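Long-range contacts in small ribosomal subunit biogenesis GTPase RsgA (Thermotoga maritima, PDB 1U0L), which probably assists late maturation of the 30S ribosomal subunit as a circularly permuted GTPase with slow GTP hydrolysis: residues 100-105 against 289-294; 169-174 against 222-227; 191-196 against 215-220; 249-254 against 283-288. One frame throughout, in Å; residues are numbered along the deposited sequence.

Overall arrangement
A multidomain GTPase illustrates how contact chemistry follows place in the fold. Contact 2 is buried in the GTP-binding domain and relies on backbone hydrogen bonds between parallel strands. Contact 3 lies beside it at the surface: strand 216-218 neighbours strand 224-226 in the same sheet, yet contact 3 is made by leucine and phenylalanine side chains. Contacts 1 and 4 lie across the chain's centre from contact 3 and share helix 282-296. Both are partly buried and mix aromatic with charged groups, the first between two helices, the second between a helix and an irregular segment near the zinc site. They meet through D105 and R284, which form a salt bridge.

Contact 1 (100-105 against 289-294); sequences STYIID and VKMFYE
Y102 and K290 share one first torsion, CG anti to the backbone N with chi1 173° in both, and this sends the tyrosine ring and the lysine chain into the gap between their helices. The lysine bends at its second and fourth torsions, which carries NZ over the ring face in a cation-pi contact, 4.8 Å from the centroid of the Y102 ring and 25° off its normal. Lower on the same chain, K290 CG touches Y102 CE1 at 3.8 Å. E294 approaches the phenol from the opposite direction: its OE1 lies 2.8 Å from Y102 OH, which is hydrogen-bonded to K106 NZ, while its OE2 forms a salt bridge of 3.3 Å with K290 NZ. On the buried side, M291 CG packs against Y102 CE1 and M291 CE rests 4.0 Å from D105 CB. With an alanine in place of Y102, K290 would probably lose its aromatic platform and a gap would open beside M291. The helical segments 101-105 and 289-294 cross at -63°, their axes 11.4 Å apart at closest approach, and meet mainly around one aromatic ring, a helix-helix interface joining the GTPase domain to the C-terminal, zinc-binding part of the chain.

Contact 2 (169-174 against 222-227); sequences GKISTM and GGYVVD
I171 and S172 pair with Y224 and V225 as neighbouring parallel strands, whose segment axes diverge by 33° and approach to 4.4 Å. The bonds alternate as a parallel ladder requires. Y224 N donates to K170 O at 2.8 Å, Y224 O receives S172 N, and V226 N reaches S172 O at 2.9 Å. Ahead of the ladder, G169 N binds G222 O at 2.7 Å from well above the carbonyl plane, an extra tie where the chains are no longer regular strands. The close approach there depends on glycine: at G223 a side chain would collide with G169 N and K170 O, and its backbone angles independently call for glycine. Among the side chains, I171 and Y224 leave the sheet on the same face, and I171 CG1 lies 4.1 Å from Y224 CD1; the phenol oxygen is hydrogen-bonded to E26. S172 and V225 occupy the other face. There V225 CG2, anti to its own backbone N (CG1 at chi1 67°), meets M174 CG at 3.7 Å. T173 and V226 run side by side, pointing the same way, with T173 CB 3.9 Å from V226 CG2. M174 in turn touches the P-loop that follows strand 171-175. This central sheet continues through strand 87-92 on the far flank of strand 171-175. The chemistry implies a buried seam held by main-chain polar groups that satisfy one another, with mostly apolar side chains packed on its two faces, so that the strand leading into the nucleotide-binding loop is fixed mainly through its backbone.

Contact 3 (191-196 against 215-220); sequences PGLKLR and QLLKFD
The F219 ring meets a methyl group of L193 obliquely, with L193 CD1 3.8 Å from both F219 CD2 and F219 CE2, and it also stacks with the ring of F221. The other flat group, the R196 guanidinium, has Q215 NE2 obliquely beside it, 4.4 Å from R196 NH2, a distant approach of two nitrogens. L193 carries the contact. Its CG is anti to the carbonyl carbon (chi1 -69°), and the two methyls part company: CD1 goes to the phenylalanine, while CD2 settles against L217, 3.8 Å from L217 CB and 4.0 Å from L217 CD1. The two leucines slide past each other in opposite directions, and the touching parts of the two segments run nearly opposite, their directions 159° apart. Beyond them L217 CD1 reaches K194 O at 3.9 Å. From helix 182-189, L186 touches both L193 and F219 and adds to the apolar cluster, as does V225 of the neighbouring strand. An alanine at L193 would probably open a gap between L217 and F219 and leave the loop with little hold on the strand. L195 belongs to the GDP pocket and its N is hydrogen-bonded to S183 OG of the P-loop. Part of the linking chain is not modelled, consistent with a mobile switch 1 region. Methyl and ring surfaces set few demands on direction, so apolar packing holds the contact at a partly exposed edge of the sheet.

Contact 4 (249-254 against 283-288); sequences KEFGDK and SRYENY
E250 and F251 sit on an irregular segment that faces one side of helix 282-296: the CA of E250 is 8.9 Å from that of R284, and the CA of F251 is 9.3 Å from that of Y285, spacings bridged by side chains. R284 and Y288, one helical turn apart, supply the main partners. The arginine folds back through bends at its second and third torsions (chi2 -69°), presenting the edge of its guanidinium to the carboxylate of E250. NH2 of R284 donates to OE1 of E250 at 2.7 Å with an angle of 152°, on the syn side of the carboxylate, and R284 NE pairs with E250 OE2. The pairing appears two-pronged, though only the NH2 to OE1 bond has a credible length, and the carboxylate and guanidinium planes are far from coplanar. R284 NH1 is bound to D105 OD1, so D105 and E250 between them probably balance the arginine's charge and fix the rotation of its guanidinium. The segment belongs to the zinc-binding region: F251 makes a T-shaped pair with the zinc ligand H263, and Y285 OH is hydrogen-bonded to the carbonyl of that histidine. On the helix side F251 turns its edge to the face of Y288 in a second T-shaped pair, centroids 5.1 Å apart and planes at 89°. The Y288 hydroxyl is bonded to N262 O, which ties that ring to the zinc-site loop. F251 CZ also approaches Y285 CD1 at 4.4 Å.

Contact 1 (100-105 against 289-294)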
loop_
_atom_site.group_PDB
_atom_site.type_symbol
_atom_site.label_atom_id
_atom_site.label_comp_id
_atom_site.label_asym_id
_atom_site.label_seq_id
_atom_site.Cartn_x
_atom_site.Cartn_y
_atom_site.Cartn_z
ATOM N N SER A 100 7.520 -15.530 -0.057
ATOM C CA SER A 100 6.897 -16.459 0.876
ATOM C C SER A 100 5.542 -15.912 1.285
ATOM O O SER A 100 5.358 -14.693 1.349
ATOM C CB SER A 100 7.751 -16.590 2.130
ATOM O OG SER A 100 7.646 -15.397 2.899
ATOM N N THR A 101 4.597 -16.798 1.583
ATOM C CA THR A 101 3.279 -16.339 2.004
ATOM C C THR A 101 3.444 -15.484 3.253
ATOM O O THR A 101 2.686 -14.541 3.473
ATOM C CB THR A 101 2.326 -17.508 2.333
ATOM O OG1 THR A 101 2.882 -18.285 3.401
ATOM C CG2 THR A 101 2.105 -18.385 1.106
ATOM N N TYR A 102 4.442 -15.808 4.070
ATOM C CA TYR A 102 4.682 -15.042 5.289
ATOM C C TYR A 102 4.922 -13.563 4.978
ATOM O O TYR A 102 4.312 -12.687 5.596
ATOM C CB TYR A 102 5.879 -15.607 6.055
ATOM C CG TYR A 102 6.280 -14.753 7.232
ATOM C CD1 TYR A 102 5.601 -14.843 8.447
ATOM C CD2 TYR A 102 7.317 -13.832 7.122
ATOM C CE1 TYR A 102 5.945 -14.036 9.526
ATOM C CE2 TYR A 102 7.672 -13.017 8.188
ATOM C CZ TYR A 102 6.985 -13.124 9.387
ATOM O OH TYR A 102 7.333 -12.324 10.456
ATOM N N ILE A 103 5.819 -13.288 4.032
ATOM C CA ILE A 103 6.099 -11.911 3.641
ATOM C C ILE A 103 4.825 -11.299 3.089
ATOM O O ILE A 103 4.482 -10.171 3.427
ATOM C CB ILE A 103 7.223 -11.830 2.568
ATOM C CG1 ILE A 103 8.573 -11.631 3.259
ATOM C CG2 ILE A 103 6.954 -10.684 1.585
ATOM C CD1 ILE A 103 8.928 -12.744 4.196
ATOM N N ILE A 104 4.119 -12.055 2.253
ATOM C CA ILE A 104 2.865 -11.582 1.671
ATOM C C ILE A 104 1.839 -11.174 2.735
ATOM O O ILE A 104 1.186 -10.133 2.609
ATOM C CB ILE A 104 2.196 -12.652 0.788
ATOM C CG1 ILE A 104 3.053 -12.968 -0.427
ATOM C CG2 ILE A 104 0.855 -12.152 0.313
ATOM C CD1 ILE A 104 2.419 -13.972 -1.353
ATOM N N ASP A 105 1.691 -11.989 3.775
ATOM C CA ASP A 105 0.722 -11.684 4.819
ATOM C C ASP A 105 1.150 -10.522 5.703
ATOM O O ASP A 105 0.308 -9.817 6.269
ATOM C CB ASP A 105 0.433 -12.932 5.666
ATOM C CG ASP A 105 -0.256 -14.017 4.864
ATOM O OD1 ASP A 105 -0.928 -13.669 3.854
ATOM O OD2 ASP A 105 -0.134 -15.207 5.239
ATOM N N VAL A 289 -0.050 -16.657 13.635
ATOM C CA VAL A 289 0.465 -17.075 14.936
ATOM C C VAL A 289 1.940 -16.693 15.092
ATOM O O VAL A 289 2.346 -16.209 16.149
ATOM C CB VAL A 289 0.313 -18.595 15.137
ATOM C CG1 VAL A 289 0.998 -19.021 16.421
ATOM C CG2 VAL A 289 -1.160 -18.958 15.174
ATOM N N LYS A 290 2.731 -16.916 14.039
ATOM C CA LYS A 290 4.151 -16.564 14.036
ATOM C C LYS A 290 4.266 -15.078 14.348
ATOM O O LYS A 290 5.010 -14.666 15.240
ATOM C CB LYS A 290 4.760 -16.839 12.662
ATOM C CG LYS A 290 6.201 -16.362 12.498
ATOM C CD LYS A 290 7.204 -17.241 13.240
ATOM C CE LYS A 290 8.629 -16.732 13.050
ATOM N NZ LYS A 290 8.964 -16.542 11.609
ATOM N N MET A 291 3.512 -14.272 13.604
ATOM C CA MET A 291 3.516 -12.830 13.817
ATOM C C MET A 291 3.045 -12.490 15.226
ATOM O O MET A 291 3.621 -11.630 15.887
ATOM C CB MET A 291 2.638 -12.128 12.771
ATOM C CG MET A 291 3.420 -11.707 11.527
ATOM S SD MET A 291 2.548 -10.694 10.328
ATOM C CE MET A 291 1.861 -11.966 9.292
ATOM N N PHE A 292 2.002 -13.178 15.683
ATOM C CA PHE A 292 1.470 -12.952 17.014
ATOM C C PHE A 292 2.619 -13.011 18.016
ATOM O O PHE A 292 2.953 -12.014 18.665
ATOM C CB PHE A 292 0.426 -14.018 17.366
ATOM C CG PHE A 292 -0.221 -13.809 18.703
ATOM C CD1 PHE A 292 -1.300 -12.949 18.838
ATOM C CD2 PHE A 292 0.303 -14.403 19.847
ATOM C CE1 PHE A 292 -1.846 -12.674 20.098
ATOM C CE2 PHE A 292 -0.234 -14.132 21.112
ATOM C CZ PHE A 292 -1.310 -13.265 21.234
ATOM N N TYR A 293 3.232 -14.184 18.130
ATOM C CA TYR A 293 4.338 -14.377 19.059
ATOM C C TYR A 293 5.497 -13.374 18.864
ATOM O O TYR A 293 6.152 -12.960 19.836
ATOM C CB TYR A 293 4.817 -15.827 18.956
ATOM C CG TYR A 293 3.899 -16.809 19.671
ATOM C CD1 TYR A 293 3.760 -18.126 19.225
ATOM C CD2 TYR A 293 3.174 -16.421 20.802
ATOM C CE1 TYR A 293 2.919 -19.028 19.879
ATOM C CE2 TYR A 293 2.333 -17.317 21.467
ATOM C CZ TYR A 293 2.209 -18.615 20.997
ATOM O OH TYR A 293 1.359 -19.486 21.641
ATOM N N GLU A 294 5.735 -12.979 17.615
ATOM C CA GLU A 294 6.783 -12.017 17.300
ATOM C C GLU A 294 6.485 -10.669 17.935
ATOM O O GLU A 294 7.401 -9.938 18.307
ATOM C CB GLU A 294 6.909 -11.842 15.792
ATOM C CG GLU A 294 7.889 -12.790 15.147
ATOM C CD GLU A 294 7.878 -12.709 13.635
ATOM O OE1 GLU A 294 7.871 -11.581 13.091
ATOM O OE2 GLU A 294 7.885 -13.774 12.989
#

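Contact 2 (169-174 against 222-227)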
loop_
_atom_site.group_PDB
_atom_site.type_symbol
_atom_site.label_atom_id
_atom_site.label_comp_id
_atom_site.label_asym_id
_atom_site.label_seq_id
_atom_site.Cartn_x
_atom_site.Cartn_y
_atom_site.Cartn_z
ATOM N N GLY A 169 -7.749 6.928 -11.165
ATOM C CA GLY A 169 -8.218 7.850 -10.149
ATOM C C GLY A 169 -7.506 7.868 -8.822
ATOM O O GLY A 169 -7.081 8.921 -8.355
ATOM N N LYS A 170 -7.370 6.699 -8.217
ATOM C CA LYS A 170 -6.742 6.555 -6.907
ATOM C C LYS A 170 -5.272 6.950 -6.787
ATOM O O LYS A 170 -4.591 7.180 -7.784
ATOM C CB LYS A 170 -6.913 5.110 -6.447
ATOM C CG LYS A 170 -8.345 4.633 -6.549
ATOM C CD LYS A 170 -8.431 3.136 -6.420
ATOM C CE LYS A 170 -9.852 2.644 -6.661
ATOM N NZ LYS A 170 -9.902 1.149 -6.783
ATOM N N ILE A 171 -4.810 7.059 -5.545
ATOM C CA ILE A 171 -3.412 7.349 -5.252
ATOM C C ILE A 171 -2.904 5.977 -4.815
ATOM O O ILE A 171 -3.391 5.427 -3.824
ATOM C CB ILE A 171 -3.254 8.344 -4.073
ATOM C CG1 ILE A 171 -3.725 9.736 -4.499
ATOM C CG2 ILE A 171 -1.792 8.390 -3.612
ATOM C CD1 ILE A 171 -3.383 10.827 -3.503
ATOM N N SER A 172 -1.954 5.403 -5.548
ATOM C CA SER A 172 -1.476 4.075 -5.186
ATOM C C SER A 172 -0.013 3.921 -4.790
ATOM O O SER A 172 0.849 4.682 -5.225
ATOM C CB SER A 172 -1.788 3.091 -6.317
ATOM O OG SER A 172 -3.161 2.740 -6.324
ATOM N N THR A 173 0.256 2.927 -3.947
ATOM C CA THR A 173 1.626 2.641 -3.535
ATOM C C THR A 173 2.009 1.198 -3.876
ATOM O O THR A 173 1.302 0.246 -3.547
ATOM C CB THR A 173 1.849 2.876 -2.034
ATOM O OG1 THR A 173 3.246 2.745 -1.749
ATOM C CG2 THR A 173 1.073 1.863 -1.206
ATOM N N MET A 174 3.137 1.053 -4.560
ATOM C CA MET A 174 3.629 -0.258 -4.950
ATOM C C MET A 174 4.318 -0.873 -3.741
ATOM O O MET A 174 4.929 -0.164 -2.939
ATOM C CB MET A 174 4.632 -0.125 -6.102
ATOM C CG MET A 174 4.161 0.789 -7.221
ATOM S SD MET A 174 4.037 -0.040 -8.783
ATOM C CE MET A 174 2.714 -1.136 -8.441
ATOM N N GLY A 222 -5.145 9.293 -15.247
ATOM C CA GLY A 222 -5.685 9.882 -14.033
ATOM C C GLY A 222 -5.465 9.006 -12.819
ATOM O O GLY A 222 -5.838 7.829 -12.791
ATOM N N GLY A 223 -4.862 9.589 -11.796
ATOM C CA GLY A 223 -4.574 8.847 -10.586
ATOM C C GLY A 223 -3.094 9.033 -10.346
ATOM O O GLY A 223 -2.394 9.560 -11.213
ATOM N N TYR A 224 -2.612 8.624 -9.181
ATOM C CA TYR A 224 -1.199 8.761 -8.889
ATOM C C TYR A 224 -0.631 7.523 -8.249
ATOM O O TYR A 224 -1.358 6.728 -7.644
ATOM C CB TYR A 224 -0.931 9.895 -7.916
ATOM C CG TYR A 224 -1.492 11.236 -8.275
ATOM C CD1 TYR A 224 -2.829 11.550 -8.012
ATOM C CD2 TYR A 224 -0.659 12.243 -8.764
ATOM C CE1 TYR A 224 -3.317 12.838 -8.211
ATOM C CE2 TYR A 224 -1.138 13.534 -8.966
ATOM C CZ TYR A 224 -2.463 13.825 -8.682
ATOM O OH TYR A 224 -2.909 15.113 -8.816
ATOM N N VAL A 225 0.684 7.381 -8.384
ATOM C CA VAL A 225 1.416 6.292 -7.756
ATOM C C VAL A 225 2.651 6.921 -7.126
ATOM O O VAL A 225 3.268 7.822 -7.698
ATOM C CB VAL A 225 1.837 5.179 -8.740
ATOM C CG1 VAL A 225 2.874 5.697 -9.747
ATOM C CG2 VAL A 225 2.367 3.983 -7.928
ATOM N N VAL A 226 2.996 6.444 -5.938
ATOM C CA VAL A 226 4.122 6.994 -5.208
ATOM C C VAL A 226 5.502 6.747 -5.793
ATOM O O VAL A 226 5.767 5.756 -6.460
ATOM C CB VAL A 226 4.104 6.527 -3.734
ATOM C CG1 VAL A 226 4.953 7.454 -2.880
ATOM C CG2 VAL A 226 2.671 6.516 -3.207
ATOM N N ASP A 227 6.353 7.726 -5.533
ATOM C CA ASP A 227 7.751 7.799 -5.929
ATOM C C ASP A 227 8.449 6.491 -5.596
ATOM O O ASP A 227 8.834 5.744 -6.473
ATOM C CB ASP A 227 8.383 8.939 -5.133
ATOM C CG ASP A 227 9.617 9.481 -5.767
ATOM O OD1 ASP A 227 9.735 9.358 -7.000
ATOM O OD2 ASP A 227 10.455 10.051 -5.033
#

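Contact 3 (191-196 against 215-220)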
loop_
_atom_site.group_PDB
_atom_site.type_symbol
_atom_site.label_atom_id
_atom_site.label_comp_id
_atom_site.label_asym_id
_atom_site.label_seq_id
_atom_site.Cartn_x
_atom_site.Cartn_y
_atom_site.Cartn_z
ATOM N N PRO A 191 4.832 4.136 -19.981
ATOM C CA PRO A 191 6.212 4.315 -20.444
ATOM C C PRO A 191 6.808 5.630 -19.955
ATOM O O PRO A 191 6.213 6.690 -20.136
ATOM C CB PRO A 191 6.063 4.265 -21.957
ATOM C CG PRO A 191 5.030 3.191 -22.120
ATOM C CD PRO A 191 3.998 3.546 -21.044
ATOM N N GLY A 192 7.972 5.554 -19.317
ATOM C CA GLY A 192 8.613 6.752 -18.805
ATOM C C GLY A 192 8.687 6.812 -17.288
ATOM O O GLY A 192 9.710 7.208 -16.731
ATOM N N LEU A 193 7.600 6.427 -16.623
ATOM C CA LEU A 193 7.521 6.426 -15.163
ATOM C C LEU A 193 8.376 5.328 -14.533
ATOM O O LEU A 193 8.487 4.227 -15.076
ATOM C CB LEU A 193 6.074 6.211 -14.716
ATOM C CG LEU A 193 5.045 7.307 -14.955
ATOM C CD1 LEU A 193 3.709 6.835 -14.423
ATOM C CD2 LEU A 193 5.479 8.588 -14.252
ATOM N N LYS A 194 8.962 5.614 -13.374
ATOM C CA LYS A 194 9.787 4.614 -12.705
ATOM C C LYS A 194 9.996 4.913 -11.233
ATOM O O LYS A 194 9.943 6.068 -10.814
ATOM C CB LYS A 194 11.146 4.508 -13.393
ATOM C CG LYS A 194 11.923 5.815 -13.404
ATOM C CD LYS A 194 13.212 5.699 -14.200
ATOM C CE LYS A 194 12.953 5.236 -15.634
ATOM N NZ LYS A 194 12.015 6.125 -16.381
ATOM N N LEU A 195 10.233 3.857 -10.457
ATOM C CA LEU A 195 10.472 3.974 -9.024
ATOM C C LEU A 195 11.800 4.658 -8.750
ATOM O O LEU A 195 12.618 4.805 -9.650
ATOM C CB LEU A 195 10.483 2.592 -8.390
ATOM C CG LEU A 195 9.143 1.862 -8.391
ATOM C CD1 LEU A 195 9.352 0.408 -7.987
ATOM C CD2 LEU A 195 8.180 2.559 -7.435
ATOM N N ARG A 196 12.025 5.079 -7.514
ATOM C CA ARG A 196 13.284 5.722 -7.178
ATOM C C ARG A 196 14.394 4.685 -7.135
ATOM O O ARG A 196 15.488 4.963 -6.647
ATOM C CB ARG A 196 13.194 6.420 -5.823
ATOM C CG ARG A 196 12.786 7.871 -5.903
ATOM C CD ARG A 196 13.699 8.641 -6.846
ATOM N NE ARG A 196 13.749 10.063 -6.522
ATOM C CZ ARG A 196 14.218 10.553 -5.377
ATOM N NH1 ARG A 196 14.679 9.731 -4.440
ATOM N NH2 ARG A 196 14.227 11.863 -5.166
ATOM N N GLN A 215 7.333 11.182 -3.965
ATOM C CA GLN A 215 6.724 12.081 -4.923
ATOM C C GLN A 215 5.521 11.370 -5.475
ATOM O O GLN A 215 5.414 10.147 -5.373
ATOM C CB GLN A 215 7.680 12.383 -6.062
ATOM C CG GLN A 215 8.715 13.408 -5.731
ATOM C CD GLN A 215 9.529 13.780 -6.941
ATOM O OE1 GLN A 215 9.019 13.770 -8.065
ATOM N NE2 GLN A 215 10.797 14.122 -6.729
ATOM N N LEU A 216 4.595 12.114 -6.053
ATOM C CA LEU A 216 3.443 11.451 -6.620
ATOM C C LEU A 216 3.613 11.548 -8.117
ATOM O O LEU A 216 3.908 12.614 -8.639
ATOM C CB LEU A 216 2.144 12.118 -6.159
ATOM C CG LEU A 216 1.871 12.070 -4.652
ATOM C CD1 LEU A 216 0.497 12.626 -4.378
ATOM C CD2 LEU A 216 1.947 10.633 -4.149
ATOM N N LEU A 217 3.479 10.424 -8.800
ATOM C CA LEU A 217 3.610 10.420 -10.239
ATOM C C LEU A 217 2.204 10.329 -10.793
ATOM O O LEU A 217 1.431 9.453 -10.390
ATOM C CB LEU A 217 4.441 9.224 -10.688
ATOM C CG LEU A 217 5.871 9.252 -10.159
ATOM C CD1 LEU A 217 6.543 7.916 -10.418
ATOM C CD2 LEU A 217 6.631 10.395 -10.815
ATOM N N LYS A 218 1.860 11.235 -11.705
ATOM C CA LYS A 218 0.525 11.225 -12.269
ATOM C C LYS A 218 0.437 10.210 -13.395
ATOM O O LYS A 218 1.332 10.118 -14.234
ATOM C CB LYS A 218 0.160 12.612 -12.795
ATOM C CG LYS A 218 -1.314 12.764 -13.149
ATOM C CD LYS A 218 -1.619 14.067 -13.875
ATOM C CE LYS A 218 -1.264 15.295 -13.046
ATOM N NZ LYS A 218 0.209 15.468 -12.854
ATOM N N PHE A 219 -0.644 9.442 -13.406
ATOM C CA PHE A 219 -0.847 8.448 -14.447
ATOM C C PHE A 219 -1.524 9.066 -15.655
ATOM O O PHE A 219 -2.346 9.979 -15.531
ATOM C CB PHE A 219 -1.717 7.293 -13.944
ATOM C CG PHE A 219 -0.956 6.238 -13.198
ATOM C CD1 PHE A 219 -1.378 5.819 -11.938
ATOM C CD2 PHE A 219 0.175 5.656 -13.755
ATOM C CE1 PHE A 219 -0.684 4.838 -11.242
ATOM C CE2 PHE A 219 0.878 4.674 -13.068
ATOM C CZ PHE A 219 0.448 4.265 -11.810
ATOM N N ASP A 220 -1.179 8.549 -16.824
ATOM C CA ASP A 220 -1.765 9.008 -18.069
ATOM C C ASP A 220 -3.274 9.055 -17.920
ATOM O O ASP A 220 -3.919 10.031 -18.296
ATOM C CB ASP A 220 -1.417 8.031 -19.188
ATOM C CG ASP A 220 -0.504 8.634 -20.217
ATOM O OD1 ASP A 220 0.085 9.698 -19.925
ATOM O OD2 ASP A 220 -0.368 8.045 -21.314
#

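Contact 4 (249-254 against 283-288)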
loop_
_atom_site.group_PDB
_atom_site.type_symbol
_atom_site.label_atom_id
_atom_site.label_comp_id
_atom_site.label_asym_id
_atom_site.label_seq_id
_atom_site.Cartn_x
_atom_site.Cartn_y
_atom_site.Cartn_z
ATOM N N LYS A 249 -8.587 -10.562 7.376
ATOM C CA LYS A 249 -9.997 -10.620 6.977
ATOM C C LYS A 249 -10.700 -11.851 7.527
ATOM O O LYS A 249 -11.606 -11.737 8.348
ATOM C CB LYS A 249 -10.149 -10.675 5.458
ATOM C CG LYS A 249 -9.832 -9.416 4.667
ATOM C CD LYS A 249 -10.496 -9.518 3.280
ATOM C CE LYS A 249 -10.097 -8.386 2.389
ATOM N NZ LYS A 249 -10.193 -7.076 3.113
ATOM N N GLU A 250 -10.278 -13.024 7.052
ATOM C CA GLU A 250 -10.858 -14.304 7.461
ATOM C C GLU A 250 -11.290 -14.346 8.918
ATOM O O GLU A 250 -12.346 -14.881 9.231
ATOM C CB GLU A 250 -9.876 -15.457 7.231
ATOM C CG GLU A 250 -9.248 -15.492 5.873
ATOM C CD GLU A 250 -7.811 -15.038 5.913
ATOM O OE1 GLU A 250 -7.559 -13.918 6.415
ATOM O OE2 GLU A 250 -6.942 -15.804 5.444
ATOM N N PHE A 251 -10.459 -13.812 9.805
ATOM C CA PHE A 251 -10.770 -13.798 11.229
ATOM C C PHE A 251 -11.769 -12.668 11.470
ATOM O O PHE A 251 -11.381 -11.495 11.554
ATOM C CB PHE A 251 -9.508 -13.532 12.064
ATOM C CG PHE A 251 -8.355 -14.471 11.781
ATOM C CD1 PHE A 251 -8.372 -15.333 10.694
ATOM C CD2 PHE A 251 -7.223 -14.447 12.592
ATOM C CE1 PHE A 251 -7.290 -16.145 10.420
ATOM C CE2 PHE A 251 -6.137 -15.259 12.319
ATOM C CZ PHE A 251 -6.169 -16.107 11.234
ATOM N N GLY A 252 -13.050 -13.015 11.572
ATOM C CA GLY A 252 -14.069 -12.004 11.791
ATOM C C GLY A 252 -15.441 -12.623 11.954
ATOM O O GLY A 252 -16.040 -12.560 13.031
ATOM N N ASP A 253 -15.941 -13.223 10.880
ATOM C CA ASP A 253 -17.244 -13.874 10.900
ATOM C C ASP A 253 -17.159 -15.159 11.719
ATOM O O ASP A 253 -18.156 -15.855 11.902
ATOM C CB ASP A 253 -17.682 -14.220 9.482
ATOM C CG ASP A 253 -16.686 -15.113 8.776
ATOM O OD1 ASP A 253 -15.595 -14.619 8.422
ATOM O OD2 ASP A 253 -16.988 -16.312 8.588
ATOM N N LYS A 254 -15.958 -15.473 12.194
ATOM C CA LYS A 254 -15.726 -16.667 13.002
ATOM C C LYS A 254 -16.000 -16.353 14.483
ATOM O O LYS A 254 -15.595 -15.300 14.987
ATOM C CB LYS A 254 -14.279 -17.139 12.823
ATOM C CG LYS A 254 -14.129 -18.590 12.406
ATOM C CD LYS A 254 -14.519 -18.825 10.943
ATOM C CE LYS A 254 -13.565 -18.121 9.978
ATOM N NZ LYS A 254 -13.847 -18.405 8.538
ATOM N N SER A 283 -1.620 -21.706 5.893
ATOM C CA SER A 283 -0.571 -20.697 5.805
ATOM C C SER A 283 -0.994 -19.436 6.518
ATOM O O SER A 283 -0.215 -18.845 7.264
ATOM C CB SER A 283 -0.264 -20.373 4.345
ATOM O OG SER A 283 -1.443 -20.051 3.642
ATOM N N ARG A 284 -2.237 -19.029 6.291
ATOM C CA ARG A 284 -2.749 -17.825 6.924
ATOM C C ARG A 284 -2.629 -17.948 8.434
ATOM O O ARG A 284 -1.946 -17.146 9.088
ATOM C CB ARG A 284 -4.207 -17.592 6.521
ATOM C CG ARG A 284 -4.378 -17.228 5.046
ATOM C CD ARG A 284 -3.815 -15.842 4.727
ATOM N NE ARG A 284 -4.662 -14.796 5.285
ATOM C CZ ARG A 284 -4.464 -13.492 5.122
ATOM N NH1 ARG A 284 -3.438 -13.060 4.410
ATOM N NH2 ARG A 284 -5.299 -12.619 5.669
ATOM N N TYR A 285 -3.286 -18.960 8.990
ATOM C CA TYR A 285 -3.241 -19.167 10.428
ATOM C C TYR A 285 -1.794 -19.183 10.944
ATOM O O TYR A 285 -1.434 -18.475 11.894
ATOM C CB TYR A 285 -3.916 -20.489 10.803
ATOM C CG TYR A 285 -3.950 -20.669 12.294
ATOM C CD1 TYR A 285 -4.797 -19.897 13.077
ATOM C CD2 TYR A 285 -3.047 -21.510 12.936
ATOM C CE1 TYR A 285 -4.739 -19.942 14.458
ATOM C CE2 TYR A 285 -2.981 -21.563 14.324
ATOM C CZ TYR A 285 -3.828 -20.768 15.077
ATOM O OH TYR A 285 -3.741 -20.757 16.453
ATOM N N GLU A 286 -0.985 -20.012 10.290
ATOM C CA GLU A 286 0.418 -20.215 10.611
ATOM C C GLU A 286 1.191 -18.914 10.733
ATOM O O GLU A 286 1.818 -18.650 11.765
ATOM C CB GLU A 286 1.043 -21.099 9.534
ATOM C CG GLU A 286 2.467 -21.518 9.790
ATOM C CD GLU A 286 2.976 -22.451 8.714
ATOM O OE1 GLU A 286 3.056 -22.023 7.542
ATOM O OE2 GLU A 286 3.287 -23.615 9.037
ATOM N N ASN A 287 1.139 -18.104 9.681
ATOM C CA ASN A 287 1.850 -16.836 9.666
ATOM C C ASN A 287 1.306 -15.872 10.719
ATOM O O ASN A 287 2.085 -15.129 11.353
ATOM C CB ASN A 287 1.782 -16.224 8.268
ATOM C CG ASN A 287 2.503 -17.066 7.234
ATOM O OD1 ASN A 287 3.642 -17.471 7.448
ATOM N ND2 ASN A 287 1.846 -17.332 6.104
ATOM N N TYR A 288 -0.020 -15.885 10.914
ATOM C CA TYR A 288 -0.642 -15.022 11.911
ATOM C C TYR A 288 -0.105 -15.368 13.309
ATOM O O TYR A 288 0.250 -14.480 14.085
ATOM C CB TYR A 288 -2.164 -15.171 11.904
ATOM C CG TYR A 288 -2.773 -14.665 13.194
ATOM C CD1 TYR A 288 -2.641 -13.324 13.575
ATOM C CD2 TYR A 288 -3.373 -15.550 14.093
ATOM C CE1 TYR A 288 -3.075 -12.886 14.817
ATOM C CE2 TYR A 288 -3.811 -15.125 15.338
ATOM C CZ TYR A 288 -3.657 -13.796 15.698
ATOM O OH TYR A 288 -4.060 -13.391 16.951
#